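Local atomic coordinates of catalase-3 (Neurospora crassa, PDB entry 4AJ9), a protein that breaks down hydrogen peroxide to water and oxygen with a heme cofactor, and so probably protects cells from its toxic effects. Residues Leu297-Ala302 / Val515-Ser520; Gln444-Phe449 / Tyr510-Val515. All blocks are in the same frame, centred on the assembly; numbering follows the deposited sequence.

Contact 1 of 2, residues Leu297-Ala302 / Val515-Ser520; sequences LPEEFA and VTRGVS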
ATOM      1  N   LEU C 297     -16.471 -33.324  19.979  1.00  5.38           N
ATOM      2  CA  LEU C 297     -16.600 -34.192  21.143  1.00 12.57           C
ATOM      3  C   LEU C 297     -18.071 -34.391  21.494  1.00  8.47           C
ATOM      4  O   LEU C 297     -18.735 -33.449  21.928  1.00 10.27           O
ATOM      5  CB  LEU C 297     -15.853 -33.585  22.333  1.00 10.68           C
ATOM      6  CG  LEU C 297     -15.825 -34.390  23.636  1.00  9.90           C
ATOM      7  CD1 LEU C 297     -15.127 -35.710  23.430  1.00  6.29           C
ATOM      8  CD2 LEU C 297     -15.130 -33.591  24.725  1.00 11.01           C
ATOM      9  N   PRO C 298     -18.591 -35.616  21.303  1.00 10.77           N
ATOM     10  CA  PRO C 298     -19.993 -35.874  21.645  1.00 11.03           C
ATOM     11  C   PRO C 298     -20.320 -35.383  23.052  1.00  9.60           C
ATOM     12  O   PRO C 298     -19.529 -35.586  23.970  1.00 14.98           O
ATOM     13  CB  PRO C 298     -20.085 -37.395  21.563  1.00 10.93           C
ATOM     14  CG  PRO C 298     -19.110 -37.741  20.486  1.00 15.60           C
ATOM     15  CD  PRO C 298     -17.959 -36.781  20.656  1.00 10.76           C
ATOM     16  N   GLU C 299     -21.463 -34.725  23.216  1.00  8.86           N
ATOM     17  CA  GLU C 299     -21.834 -34.166  24.508  1.00 12.44           C
ATOM     18  C   GLU C 299     -22.113 -35.243  25.547  1.00 12.39           C
ATOM     19  O   GLU C 299     -22.136 -34.963  26.742  1.00 14.31           O
ATOM     20  CB  GLU C 299     -23.041 -33.240  24.363  1.00 14.69           C
ATOM     21  CG  GLU C 299     -22.662 -31.907  23.729  1.00  8.67           C
ATOM     22  CD  GLU C 299     -23.841 -31.015  23.494  1.00 14.34           C
ATOM     23  OE1 GLU C 299     -24.722 -30.951  24.378  1.00 18.35           O
ATOM     24  OE2 GLU C 299     -23.878 -30.380  22.416  1.00 15.92           O
ATOM     25  N   GLU C 300     -22.318 -36.470  25.086  1.00 13.10           N
ATOM     26  CA  GLU C 300     -22.530 -37.594  25.990  1.00 14.20           C
ATOM     27  C   GLU C 300     -21.270 -37.859  26.798  1.00 14.31           C
ATOM     28  O   GLU C 300     -21.342 -38.356  27.919  1.00 14.00           O
ATOM     29  CB  GLU C 300     -22.923 -38.861  25.216  1.00 12.30           C
ATOM     30  CG  GLU C 300     -24.334 -38.850  24.648  1.00  9.89           C
ATOM     31  CD  GLU C 300     -24.449 -38.080  23.341  1.00 14.03           C
ATOM     32  OE1 GLU C 300     -23.419 -37.866  22.674  1.00 13.24           O
ATOM     33  OE2 GLU C 300     -25.580 -37.691  22.980  1.00 10.49           O
ATOM     34  N   PHE C 301     -20.116 -37.538  26.215  1.00 10.43           N
ATOM     35  CA  PHE C 301     -18.825 -37.774  26.863  1.00  9.21           C
ATOM     36  C   PHE C 301     -18.402 -36.612  27.750  1.00 11.35           C
ATOM     37  O   PHE C 301     -17.732 -36.802  28.763  1.00 19.32           O
ATOM     38  CB  PHE C 301     -17.727 -38.009  25.818  1.00 12.96           C
ATOM     39  CG  PHE C 301     -18.000 -39.151  24.879  1.00 17.81           C
ATOM     40  CD1 PHE C 301     -18.794 -40.215  25.265  1.00 24.95           C
ATOM     41  CD2 PHE C 301     -17.448 -39.161  23.608  1.00 15.01           C
ATOM     42  CE1 PHE C 301     -19.040 -41.261  24.394  1.00 22.07           C
ATOM     43  CE2 PHE C 301     -17.684 -40.211  22.734  1.00 19.26           C
ATOM     44  CZ  PHE C 301     -18.480 -41.259  23.127  1.00 20.59           C
ATOM     45  N   ALA C 302     -18.771 -35.401  27.348  1.00 10.75           N
ATOM     46  CA  ALA C 302     -18.399 -34.195  28.085  1.00 12.25           C
ATOM     47  C   ALA C 302     -19.477 -33.155  27.844  1.00 10.80           C
ATOM     48  O   ALA C 302     -19.541 -32.555  26.763  1.00 11.65           O
ATOM     49  CB  ALA C 302     -17.046 -33.681  27.623  1.00 11.62           C
ATOM     50  N   VAL C 515     -25.512 -42.389  17.639  1.00 11.73           N
ATOM     51  CA  VAL C 515     -26.162 -41.092  17.517  1.00 11.55           C
ATOM     52  C   VAL C 515     -25.663 -40.200  18.645  1.00 21.30           C
ATOM     53  O   VAL C 515     -25.213 -40.691  19.676  1.00 14.38           O
ATOM     54  CB  VAL C 515     -27.680 -41.219  17.643  1.00 13.00           C
ATOM     55  CG1 VAL C 515     -28.242 -42.081  16.515  1.00 15.95           C
ATOM     56  CG2 VAL C 515     -28.039 -41.808  18.993  1.00 16.56           C
ATOM     57  N   THR C 516     -25.742 -38.892  18.448  1.00 21.32           N
ATOM     58  CA  THR C 516     -25.352 -37.948  19.492  1.00 13.78           C
ATOM     59  C   THR C 516     -26.317 -36.768  19.504  1.00 11.63           C
ATOM     60  O   THR C 516     -26.905 -36.436  18.484  1.00  9.10           O
ATOM     61  CB  THR C 516     -23.905 -37.450  19.305  1.00 14.13           C
ATOM     62  OG1 THR C 516     -23.538 -36.632  20.419  1.00 11.14           O
ATOM     63  CG2 THR C 516     -23.756 -36.652  18.003  1.00  9.09           C
ATOM     64  N   ARG C 517     -26.484 -36.149  20.665  1.00 11.38           N
ATOM     65  CA  ARG C 517     -27.429 -35.054  20.809  1.00 12.55           C
ATOM     66  C   ARG C 517     -26.818 -33.725  20.407  1.00 12.09           C
ATOM     67  O   ARG C 517     -25.596 -33.584  20.315  1.00 13.87           O
ATOM     68  CB  ARG C 517     -27.902 -34.938  22.260  1.00 13.81           C
ATOM     69  CG  ARG C 517     -26.815 -34.469  23.243  1.00 12.88           C
ATOM     70  CD  ARG C 517     -27.414 -34.251  24.632  1.00 19.17           C
ATOM     71  NE  ARG C 517     -26.455 -33.740  25.610  1.00 19.73           N
ATOM     72  CZ  ARG C 517     -25.967 -34.451  26.624  1.00 29.15           C
ATOM     73  NH1 ARG C 517     -26.347 -35.712  26.793  1.00 31.27           N
ATOM     74  NH2 ARG C 517     -25.102 -33.905  27.475  1.00 20.41           N
ATOM     75  N   GLY C 518     -27.674 -32.740  20.190  1.00 12.41           N
ATOM     76  CA  GLY C 518     -27.206 -31.377  20.034  1.00 12.35           C
ATOM     77  C   GLY C 518     -26.755 -30.975  18.642  1.00 19.11           C
ATOM     78  O   GLY C 518     -26.205 -29.885  18.477  1.00 16.71           O
ATOM     79  N   VAL C 519     -26.975 -31.823  17.637  1.00  9.50           N
ATOM     80  CA  VAL C 519     -26.539 -31.462  16.288  1.00  6.82           C
ATOM     81  C   VAL C 519     -27.704 -31.224  15.329  1.00 13.47           C
ATOM     82  O   VAL C 519     -27.526 -30.664  14.235  1.00 12.78           O
ATOM     83  CB  VAL C 519     -25.520 -32.487  15.706  1.00  9.18           C
ATOM     84  CG1 VAL C 519     -24.277 -32.573  16.604  1.00 10.27           C
ATOM     85  CG2 VAL C 519     -26.154 -33.840  15.558  1.00 13.60           C
ATOM     86  N   SER C 520     -28.899 -31.638  15.742  1.00 15.26           N
ATOM     87  CA  SER C 520     -30.104 -31.442  14.936  1.00 14.92           C
ATOM     88  C   SER C 520     -30.689 -30.030  15.086  1.00  9.61           C
ATOM     89  O   SER C 520     -30.607 -29.420  16.151  1.00 18.79           O
ATOM     90  CB  SER C 520     -31.165 -32.492  15.291  1.00 15.23           C
ATOM     91  OG  SER C 520     -32.436 -32.157  14.747  1.00 17.04           O
TER
HETATM   92  O   HOH W   1     -24.365 -31.147  27.159  1.00 11.70           O
HETATM   93  O   HOH W   2     -23.014 -34.218  20.929  1.00 12.45           O
HETATM   94  O   HOH W   3     -24.565 -28.622  20.436  1.00 30.99           O
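Two loop segments meet here without regular pairing: the start of the turn 298-301, Pro298 and Glu299, lies against Thr516 and Arg517, and the closest alpha carbons, CA of Pro298 and CA of Thr516, are 6.1 Å apart. The carboxylate of Glu300 grips the other segment with both oxygens. Thr516 OG1 donates to Glu300 OE1 at 2.6 Å, and Arg517 N donates to Glu300 OE2 at 2.9 Å. Both bonds use syn lone pairs, so the acid forms a fork over a hydroxyl and the following peptide N-H. The bend of Glu300 at chi2 (81°) turns its carboxylate back onto Thr516. Residues 297-302 belong to the loop between strands 270-278 and 305-314 of the catalase beta-barrel. Residues 515-520 belong to the linker that leads to the C-terminal domain of this long catalase. Arg517 stretches across Glu299 at about a right angle. Its NE forms a long salt bridge with Glu299 OE1, 3.5 Å, the carboxylate and guanidinium planes standing 84° apart. Glu299 CB and Glu300 N lie over one guanidinium face. A water at the guanidinium edge accepts from Arg517 NH2 and donates to Glu299 OE1. A second water accepts from Glu299 N, 2.8 Å away, and donates to Thr516 OG1 and Arg517 O. Thr516 N is hydrogen-bonded to Ser451 OG, just past helix 443-450.

Contact 2 of 2, residues Gln444-Phe449 / Tyr510-Val515; sequences QPRLFF and YYHNNV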
ATOM      1  N   GLN C 444     -17.242 -39.836  11.917  1.00  9.37           N
ATOM      2  CA  GLN C 444     -18.065 -38.749  12.428  1.00  7.10           C
ATOM      3  C   GLN C 444     -19.074 -38.172  11.437  1.00  4.88           C
ATOM      4  O   GLN C 444     -20.170 -37.795  11.833  1.00 10.96           O
ATOM      5  CB  GLN C 444     -17.230 -37.675  13.127  1.00  7.80           C
ATOM      6  CG  GLN C 444     -16.707 -38.174  14.448  1.00  9.26           C
ATOM      7  CD  GLN C 444     -16.401 -37.063  15.413  1.00 13.21           C
ATOM      8  OE1 GLN C 444     -16.454 -35.875  15.059  1.00  7.31           O
ATOM      9  NE2 GLN C 444     -16.061 -37.433  16.635  1.00  5.47           N
ATOM     10  N   PRO C 445     -18.714 -38.099  10.149  1.00  6.48           N
ATOM     11  CA  PRO C 445     -19.782 -37.743   9.211  1.00 11.35           C
ATOM     12  C   PRO C 445     -20.958 -38.699   9.359  1.00  9.88           C
ATOM     13  O   PRO C 445     -22.109 -38.258   9.375  1.00  5.41           O
ATOM     14  CB  PRO C 445     -19.115 -37.907   7.849  1.00  4.66           C
ATOM     15  CG  PRO C 445     -17.679 -37.568   8.110  1.00  8.23           C
ATOM     16  CD  PRO C 445     -17.390 -38.126   9.496  1.00  7.21           C
ATOM     17  N   ARG C 446     -20.675 -39.993   9.481  1.00  7.62           N
ATOM     18  CA  ARG C 446     -21.737 -40.962   9.747  1.00 12.21           C
ATOM     19  C   ARG C 446     -22.477 -40.661  11.056  1.00 10.82           C
ATOM     20  O   ARG C 446     -23.704 -40.635  11.088  1.00 10.52           O
ATOM     21  CB  ARG C 446     -21.194 -42.390   9.745  1.00 13.13           C
ATOM     22  CG  ARG C 446     -22.261 -43.445  10.014  1.00 11.15           C
ATOM     23  CD  ARG C 446     -23.394 -43.368   9.005  1.00  9.08           C
ATOM     24  NE  ARG C 446     -24.378 -44.419   9.256  1.00 10.77           N
ATOM     25  CZ  ARG C 446     -24.342 -45.623   8.694  1.00  9.11           C
ATOM     26  NH1 ARG C 446     -23.388 -45.925   7.820  1.00 10.44           N
ATOM     27  NH2 ARG C 446     -25.280 -46.520   8.993  1.00 17.56           N
ATOM     28  N   LEU C 447     -21.728 -40.412  12.128  1.00 12.15           N
ATOM     29  CA  LEU C 447     -22.326 -40.034  13.405  1.00 10.42           C
ATOM     30  C   LEU C 447     -23.298 -38.863  13.255  1.00  8.57           C
ATOM     31  O   LEU C 447     -24.388 -38.861  13.836  1.00 11.25           O
ATOM     32  CB  LEU C 447     -21.227 -39.680  14.419  1.00  9.83           C
ATOM     33  CG  LEU C 447     -21.659 -39.190  15.804  1.00 11.27           C
ATOM     34  CD1 LEU C 447     -22.395 -40.283  16.578  1.00 10.69           C
ATOM     35  CD2 LEU C 447     -20.457 -38.688  16.611  1.00 12.44           C
ATOM     36  N   PHE C 448     -22.892 -37.856  12.487  1.00  8.11           N
ATOM     37  CA  PHE C 448     -23.706 -36.662  12.321  1.00 11.38           C
ATOM     38  C   PHE C 448     -24.986 -36.975  11.548  1.00  6.12           C
ATOM     39  O   PHE C 448     -26.087 -36.627  11.976  1.00  9.05           O
ATOM     40  CB  PHE C 448     -22.896 -35.565  11.624  1.00  5.94           C
ATOM     41  CG  PHE C 448     -23.712 -34.386  11.205  1.00  7.69           C
ATOM     42  CD1 PHE C 448     -24.129 -33.447  12.140  1.00  8.91           C
ATOM     43  CD2 PHE C 448     -24.040 -34.199   9.866  1.00 11.73           C
ATOM     44  CE1 PHE C 448     -24.878 -32.350  11.755  1.00  7.53           C
ATOM     45  CE2 PHE C 448     -24.786 -33.106   9.469  1.00  6.99           C
ATOM     46  CZ  PHE C 448     -25.211 -32.181  10.409  1.00  7.81           C
ATOM     47  N   PHE C 449     -24.839 -37.657  10.421  1.00  8.75           N
ATOM     48  CA  PHE C 449     -25.993 -38.038   9.622  1.00  9.05           C
ATOM     49  C   PHE C 449     -26.988 -38.894  10.432  1.00 11.67           C
ATOM     50  O   PHE C 449     -28.203 -38.666  10.381  1.00 12.41           O
ATOM     51  CB  PHE C 449     -25.547 -38.760   8.351  1.00 11.50           C
ATOM     52  CG  PHE C 449     -26.680 -39.090   7.424  1.00 10.95           C
ATOM     53  CD1 PHE C 449     -27.150 -38.155   6.526  1.00 13.98           C
ATOM     54  CD2 PHE C 449     -27.285 -40.339   7.465  1.00 13.12           C
ATOM     55  CE1 PHE C 449     -28.209 -38.457   5.671  1.00 14.15           C
ATOM     56  CE2 PHE C 449     -28.340 -40.646   6.616  1.00  9.90           C
ATOM     57  CZ  PHE C 449     -28.800 -39.705   5.720  1.00 14.03           C
ATOM     58  N   TYR C 510     -16.317 -48.165   8.000  1.00 10.80           N
ATOM     59  CA  TYR C 510     -16.620 -47.092   8.934  1.00 13.93           C
ATOM     60  C   TYR C 510     -18.101 -46.995   9.338  1.00 10.08           C
ATOM     61  O   TYR C 510     -18.457 -46.156  10.146  1.00 13.50           O
ATOM     62  CB  TYR C 510     -16.095 -45.751   8.387  1.00  8.79           C
ATOM     63  CG  TYR C 510     -14.589 -45.724   8.165  1.00  9.82           C
ATOM     64  CD1 TYR C 510     -13.725 -45.334   9.178  1.00 11.99           C
ATOM     65  CD2 TYR C 510     -14.042 -46.078   6.942  1.00  9.52           C
ATOM     66  CE1 TYR C 510     -12.360 -45.303   8.986  1.00 11.57           C
ATOM     67  CE2 TYR C 510     -12.672 -46.065   6.739  1.00  9.51           C
ATOM     68  CZ  TYR C 510     -11.836 -45.676   7.769  1.00 12.45           C
ATOM     69  OH  TYR C 510     -10.472 -45.645   7.580  1.00 18.58           O
ATOM     70  N   TYR C 511     -18.960 -47.855   8.792  1.00  9.64           N
ATOM     71  CA  TYR C 511     -20.389 -47.772   9.106  1.00 13.18           C
ATOM     72  C   TYR C 511     -20.636 -48.022  10.596  1.00  9.23           C
ATOM     73  O   TYR C 511     -19.946 -48.815  11.218  1.00 10.50           O
ATOM     74  CB  TYR C 511     -21.210 -48.793   8.310  1.00 14.02           C
ATOM     75  CG  TYR C 511     -21.174 -48.678   6.802  1.00 14.71           C
ATOM     76  CD1 TYR C 511     -20.616 -47.569   6.161  1.00 12.85           C
ATOM     77  CD2 TYR C 511     -21.715 -49.683   6.012  1.00 14.24           C
ATOM     78  CE1 TYR C 511     -20.587 -47.490   4.775  1.00 13.08           C
ATOM     79  CE2 TYR C 511     -21.696 -49.606   4.634  1.00 10.39           C
ATOM     80  CZ  TYR C 511     -21.131 -48.515   4.017  1.00 12.36           C
ATOM     81  OH  TYR C 511     -21.119 -48.468   2.636  1.00 11.67           O
ATOM     82  N   HIS C 512     -21.627 -47.345  11.159  1.00  9.77           N
ATOM     83  CA  HIS C 512     -22.016 -47.573  12.545  1.00 11.96           C
ATOM     84  C   HIS C 512     -23.370 -46.924  12.737  1.00 17.13           C
ATOM     85  O   HIS C 512     -23.827 -46.186  11.861  1.00 11.99           O
ATOM     86  CB  HIS C 512     -20.985 -46.976  13.508  1.00 14.51           C
ATOM     87  CG  HIS C 512     -20.959 -45.476  13.518  1.00 14.80           C
ATOM     88  ND1 HIS C 512     -21.813 -44.723  14.297  1.00 13.05           N
ATOM     89  CD2 HIS C 512     -20.180 -44.590  12.850  1.00 14.50           C
ATOM     90  CE1 HIS C 512     -21.561 -43.438  14.107  1.00 14.63           C
ATOM     91  NE2 HIS C 512     -20.575 -43.330  13.233  1.00 12.80           N
ATOM     92  N   ASN C 513     -24.010 -47.194  13.873  1.00  9.88           N
ATOM     93  CA  ASN C 513     -25.355 -46.681  14.148  1.00  9.96           C
ATOM     94  C   ASN C 513     -25.408 -45.708  15.318  1.00 16.70           C
ATOM     95  O   ASN C 513     -26.482 -45.413  15.836  1.00 12.20           O
ATOM     96  CB  ASN C 513     -26.302 -47.843  14.447  1.00 19.94           C
ATOM     97  CG  ASN C 513     -26.257 -48.904  13.377  1.00 32.43           C
ATOM     98  OD1 ASN C 513     -26.307 -48.594  12.189  1.00 24.65           O
ATOM     99  ND2 ASN C 513     -26.133 -50.160  13.788  1.00 27.86           N
ATOM    100  N   ASN C 514     -24.253 -45.221  15.748  1.00  9.12           N
ATOM    101  CA  ASN C 514     -24.225 -44.309  16.890  1.00 14.80           C
ATOM    102  C   ASN C 514     -24.900 -42.961  16.610  1.00 18.62           C
ATOM    103  O   ASN C 514     -24.885 -42.459  15.486  1.00 10.21           O
ATOM    104  CB  ASN C 514     -22.790 -44.129  17.391  1.00 11.53           C
ATOM    105  CG  ASN C 514     -22.246 -45.390  18.043  1.00 24.94           C
ATOM    106  OD1 ASN C 514     -22.895 -45.978  18.905  1.00 29.37           O
ATOM    107  ND2 ASN C 514     -21.064 -45.822  17.620  1.00 21.35           N
ATOM    108  N   VAL C 515     -25.512 -42.389  17.639  1.00 11.73           N
ATOM    109  CA  VAL C 515     -26.162 -41.092  17.517  1.00 11.55           C
ATOM    110  C   VAL C 515     -25.663 -40.200  18.645  1.00 21.30           C
ATOM    111  O   VAL C 515     -25.213 -40.691  19.676  1.00 14.38           O
ATOM    112  CB  VAL C 515     -27.680 -41.219  17.643  1.00 13.00           C
ATOM    113  CG1 VAL C 515     -28.242 -42.081  16.515  1.00 15.95           C
ATOM    114  CG2 VAL C 515     -28.039 -41.808  18.993  1.00 16.56           C
TER
HETATM  115  O   HOH W   4     -27.327 -46.172  11.116  1.00 18.22           O
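This is a surface contact between helix 443-450 and the loop that runs from helix 489-499 toward strand 533-537. Arg446 and Leu447 of the helix carry it, against Tyr511, His512 and Asn514. Arg446 lays its aliphatic part on the imidazole of His512. Its CG sits over one ring face, 3.9 Å from the ring centroid and 25° off the normal, a CH-pi contact. The arginine chain bends at chi2 (57°), and its guanidinium then lies along the backbone of His512, whose N lies over the centre of one face. His512 O is also over a guanidinium face, 3.2 Å from Arg446 NE, at an angle too poor for a hydrogen bond. Arg446 NH1 meets Tyr511 CD1 at 3.6 Å. One water accepts from Arg446 NH2 and donates to Asn513 OD1. The imidazole is held at both nitrogens: ND1 accepts from Asn514 N at 2.9 Å, nearly in the ring plane, and NE2 bonds to Thr443 O. Leu447 CB reaches the imidazole edge, and its CD1 touches Asn514 O at 3.5 Å. Asn450, one turn on in the same helix, takes Arg446 NE on its OD1, and its ND2 holds the loop through the carbonyls of His512 and Asn514. Arg446 NH1 reaches Ile487 O and Tyr511 OH reaches Asn485 O, at the end of helix 474-487, while Phe448 stacks on Trp192 of helix 187-193.

The two contacts have centres 12 Å apart on the same side of the chain's centre, and Val515 belongs to both. Along the chain, residues 297-302 come first, then helix 443-450, then 510-520 as one continuous run. Contact 2 is therefore nested within the loop closed by contact 1. The run first lies against the helix and then reaches the barrel loop, so the linker to the C-terminal domain is fastened in turn to the helical region and to the barrel domain. The contacts also touch directly: Thr516 CG2 packs on Leu447 CG at 4.0 Å, and Val519 CB on Phe448 CD1 at 3.9 Å. Both lie away from the heme pocket and from the predicted active-site residues.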